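Local coordinates for protein CELL division inhibitor (Pyrococcus furiosus, PDB 1G3Q) that binds ADP together with magnesium and probably hydrolyses ATP, as a MinD-type ATPase of the cell division machinery, at residues A[5-10]-A[18-23]; A[36-39]-A[43-46]. One frame throughout, in Å; residues are numbered along the deposited sequence.

Contact 1 (A[5-10]-A[18-23]). With ADP (adenosine-5'-diphosphate), chain C.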
# COMPACT_ATOMS: atom_id res chain seq x y z
N ILE A 5 8.02 3.17 -1.32
CA ILE A 5 7.30 2.34 -2.27
C ILE A 5 5.81 2.66 -2.36
O ILE A 5 5.09 2.61 -1.36
CB ILE A 5 7.44 0.86 -1.89
CG1 ILE A 5 8.92 0.50 -1.71
CG2 ILE A 5 6.80 -0.01 -2.96
CD1 ILE A 5 9.17 -0.93 -1.26
N SER A 6 5.35 2.99 -3.57
CA SER A 6 3.94 3.28 -3.78
C SER A 6 3.19 1.99 -4.10
O SER A 6 3.59 1.24 -4.99
CB SER A 6 3.77 4.27 -4.94
OG SER A 6 4.40 5.51 -4.65
N ILE A 7 2.12 1.73 -3.35
CA ILE A 7 1.30 0.54 -3.54
C ILE A 7 0.17 1.04 -4.43
O ILE A 7 -0.70 1.78 -3.97
CB ILE A 7 0.73 0.03 -2.20
CG1 ILE A 7 1.87 -0.11 -1.18
CG2 ILE A 7 0.03 -1.30 -2.39
CD1 ILE A 7 3.00 -1.02 -1.62
N VAL A 8 0.17 0.61 -5.69
CA VAL A 8 -0.81 1.11 -6.65
C VAL A 8 -1.65 0.08 -7.39
O VAL A 8 -1.42 -1.12 -7.30
CB VAL A 8 -0.08 1.96 -7.72
CG1 VAL A 8 0.83 2.97 -7.03
CG2 VAL A 8 0.74 1.05 -8.63
N SER A 9 -2.62 0.59 -8.15
CA SER A 9 -3.50 -0.26 -8.93
C SER A 9 -4.28 0.53 -9.97
O SER A 9 -4.40 1.76 -9.88
CB SER A 9 -4.50 -1.00 -8.03
OG SER A 9 -5.31 -1.87 -8.80
N GLY A 10 -4.81 -0.18 -10.96
CA GLY A 10 -5.59 0.46 -12.00
C GLY A 10 -7.03 0.59 -11.53
O GLY A 10 -7.77 1.44 -12.02
N THR A 18 -4.85 -3.58 1.91
CA THR A 18 -4.54 -4.89 2.47
C THR A 18 -3.06 -5.24 2.28
O THR A 18 -2.40 -5.73 3.20
CB THR A 18 -5.40 -6.00 1.82
OG1 THR A 18 -6.79 -5.74 2.09
CG2 THR A 18 -5.03 -7.36 2.38
N VAL A 19 -2.54 -4.98 1.08
CA VAL A 19 -1.13 -5.25 0.81
C VAL A 19 -0.27 -4.30 1.63
O VAL A 19 0.71 -4.72 2.24
CB VAL A 19 -0.82 -5.09 -0.70
CG1 VAL A 19 0.69 -5.15 -0.94
CG2 VAL A 19 -1.50 -6.20 -1.48
N THR A 20 -0.63 -3.02 1.67
CA THR A 20 0.13 -2.05 2.44
C THR A 20 0.25 -2.48 3.90
O THR A 20 1.34 -2.53 4.46
CB THR A 20 -0.52 -0.65 2.41
OG1 THR A 20 -0.62 -0.19 1.05
CG2 THR A 20 0.33 0.34 3.20
N ALA A 21 -0.90 -2.78 4.51
CA ALA A 21 -0.94 -3.19 5.91
C ALA A 21 -0.19 -4.49 6.20
O ALA A 21 0.63 -4.54 7.12
CB ALA A 21 -2.40 -3.32 6.37
N ASN A 22 -0.46 -5.54 5.44
CA ASN A 22 0.22 -6.81 5.67
C ASN A 22 1.72 -6.76 5.38
O ASN A 22 2.52 -7.32 6.13
CB ASN A 22 -0.42 -7.93 4.85
CG ASN A 22 -1.73 -8.42 5.45
OD1 ASN A 22 -2.80 -7.87 5.17
ND2 ASN A 22 -1.65 -9.44 6.30
N LEU A 23 2.11 -6.09 4.30
CA LEU A 23 3.52 -5.97 3.96
C LEU A 23 4.25 -5.18 5.06
O LEU A 23 5.36 -5.52 5.44
CB LEU A 23 3.70 -5.28 2.60
CG LEU A 23 5.14 -5.12 2.09
CD1 LEU A 23 5.83 -6.48 2.04
CD2 LEU A 23 5.10 -4.48 0.70
PB ADP C . -8.34 -1.37 -1.99
O1B ADP C . -9.51 -0.58 -2.32
O2B ADP C . -7.62 -1.74 -3.22
O3B ADP C . -7.29 -0.71 -0.90
PA ADP C . -8.71 -3.31 0.04
O1A ADP C . -9.40 -2.57 1.04
O2A ADP C . -7.33 -3.58 0.36
O3A ADP C . -8.81 -2.70 -1.35
O5' ADP C . -9.43 -4.62 -0.08
C5' ADP C . -10.87 -4.74 -0.39
C4' ADP C . -11.53 -5.79 0.42
O4' ADP C . -11.17 -7.13 -0.02
C3' ADP C . -11.18 -5.78 1.88
O3' ADP C . -12.35 -5.92 2.68
C2' ADP C . -10.26 -6.95 2.11
O2' ADP C . -10.35 -7.56 3.39
C1' ADP C . -10.61 -7.92 1.06
N9 ADP C . -9.44 -8.62 0.46
C8 ADP C . -8.28 -8.15 -0.17
N7 ADP C . -7.45 -9.07 -0.58
C5 ADP C . -8.08 -10.24 -0.21
C6 ADP C . -7.71 -11.60 -0.36
N6 ADP C . -6.56 -11.92 -0.96
N1 ADP C . -8.58 -12.58 0.13
C2 ADP C . -9.75 -12.23 0.74
N3 ADP C . -10.18 -10.95 0.92
C4 ADP C . -9.30 -10.00 0.43
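The strand-loop-helix of the nucleotide site, the P-loop (Walker A) arrangement, is closed here by Ile7 on strand 3-8 meeting Val19 and Thr20 on helix 16-29, with ADP held at the start of the helix. Ile7 points from the sheet toward the helix, and Thr20 OG1 sits over CB and CG1 of Ile7, nearest CG1 at 3.3 Å. With CG2 anti to the backbone N (chi1 -51° for CG1), that methyl also reaches Val19, where Ile7 CG2 and Val19 CG1 meet at 4.2 Å. The side chains cross at a slant, and Ile7 and Thr20 hold the closest backbone approach, 6.6 Å between their CA atoms. Thr20 OG1 is hydrogen-bonded to the carbonyl oxygen of Lys16, one turn back in the helix, which satisfies this buried hydroxyl beside an apolar side chain. Leu138 and Val140 of the adjacent strand 136-141 also touch Ile7, while Phe226 of helix 221-235 packs on Val19. Nearer the helix start, Thr18 grips one alpha-phosphate oxygen twice, its backbone N 2.9 Å from ADP O2A at an angle of 154° and its OG1 2.8 Å from ADP O2A. The contact between strand and helix is therefore purely van der Waals, with the Thr20 hydroxyl bonded within its own helix, whereas of these two segments Thr18 supplies the bonds to the nucleotide.

Contact 2 (A[36-39]-A[43-46])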
# COMPACT_ATOMS: atom_id res chain seq x y z
N ALA A 36 3.72 3.23 7.39
CA ALA A 36 2.62 2.94 6.49
C ALA A 36 1.89 4.27 6.30
O ALA A 36 1.38 4.85 7.26
CB ALA A 36 1.69 1.90 7.10
N VAL A 37 1.84 4.75 5.06
CA VAL A 37 1.20 6.03 4.77
C VAL A 37 -0.14 5.88 4.06
O VAL A 37 -0.24 5.18 3.05
CB VAL A 37 2.13 6.90 3.88
CG1 VAL A 37 1.47 8.23 3.56
CG2 VAL A 37 3.47 7.13 4.59
N ASP A 38 -1.17 6.52 4.59
CA ASP A 38 -2.48 6.45 3.97
C ASP A 38 -2.63 7.60 2.98
O ASP A 38 -3.07 8.69 3.34
CB ASP A 38 -3.61 6.55 5.01
CG ASP A 38 -4.96 6.18 4.42
OD1 ASP A 38 -5.08 6.19 3.18
OD2 ASP A 38 -5.89 5.88 5.19
N GLY A 39 -2.25 7.34 1.73
CA GLY A 39 -2.36 8.36 0.71
C GLY A 39 -3.70 8.35 -0.01
O GLY A 39 -3.88 9.03 -1.02
N MET A 43 -10.66 8.08 0.85
CA MET A 43 -11.10 6.83 1.46
C MET A 43 -10.05 6.32 2.44
O MET A 43 -9.46 5.27 2.24
CB MET A 43 -11.34 5.76 0.38
CG MET A 43 -12.38 6.15 -0.66
SD MET A 43 -14.06 6.28 -0.01
CE MET A 43 -14.64 4.60 -0.27
N ALA A 44 -9.81 7.08 3.51
CA ALA A 44 -8.80 6.69 4.50
C ALA A 44 -9.24 5.45 5.26
O ALA A 44 -10.22 5.49 6.00
CB ALA A 44 -8.56 7.85 5.46
N ASN A 45 -8.53 4.34 5.06
CA ASN A 45 -8.84 3.08 5.73
C ASN A 45 -7.61 2.46 6.41
O ASN A 45 -7.75 1.68 7.34
CB ASN A 45 -9.37 2.04 4.72
CG ASN A 45 -10.70 2.43 4.12
OD1 ASN A 45 -11.69 2.61 4.82
ND2 ASN A 45 -10.74 2.55 2.79
N LEU A 46 -6.42 2.81 5.93
CA LEU A 46 -5.18 2.23 6.45
C LEU A 46 -5.01 2.21 7.96
O LEU A 46 -4.75 1.16 8.54
CB LEU A 46 -3.98 2.92 5.81
CG LEU A 46 -2.62 2.29 6.12
CD1 LEU A 46 -2.59 0.85 5.62
CD2 LEU A 46 -1.52 3.11 5.45
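A short return of the chain is packed here: the loop that follows strand 34-38 folds back beside the nucleotide site, so that Leu46 lies against Ala36, the Val37 backbone and Asp38, and Ala44 against Asp38. Leu46, at the start of helix 46-49, supplies the apolar half. Its CG stands anti to the backbone N (chi1 -172°), which carries CD2 toward Ala36 and over the Val37 carbonyl; Leu46 CD2 comes within 3.4 Å of the Val37 carbonyl carbon and 3.8 Å of Ala36 CB. Asp38 runs past it in the opposite direction, with the Asp38 CB and Leu46 CB carbons 3.7 Å apart. The carboxylate then reaches the turn: Leu46 N gives a weak, bent hydrogen bond to Asp38 OD2, 3.2 Å long at 132°, and Ala44 CB lies 3.3 Å from the same Asp38 OD2. The other oxygen, Asp38 OD1, accepts a stronger hydrogen bond from the backbone N of Asp40, and the carboxylate thus bonds the backbone on both sides of the loop. With an alanine here, the amides of Asp40 and Leu46 would probably lose their carboxylate partner and a gap would open beside Ala44. Leu46 also touches Thr17 and Thr20 of helix 16-29 and Asp118 of strand 114-118. Asn45 has its side chain about 4 Å from the bound magnesium. The arrangement is consistent with the P-loop ATPase fold of MinD, in which Asp40, held here by Asp38 OD1, is a magnesium ligand in another structure of this protein.

From the N terminus, strand 3-8 enters the sheet, the phosphate-binding loop follows, and contact 1 closes it when helix 16-29 packs back on the strand. The chain then runs into strand 34-38, and contact 2 closes the tighter loop beyond it before helix 46-49. The two are in series, neither nested nor crossed, with centres about 10 Å apart. Strand 114-118 lies between their two strands in one sheet. They meet through helix 16-29, where Thr20 CG2 lies 3.8 Å from Leu46 CD1. Together they join the nucleotide-binding helix to the sheet and to the loop beside the magnesium.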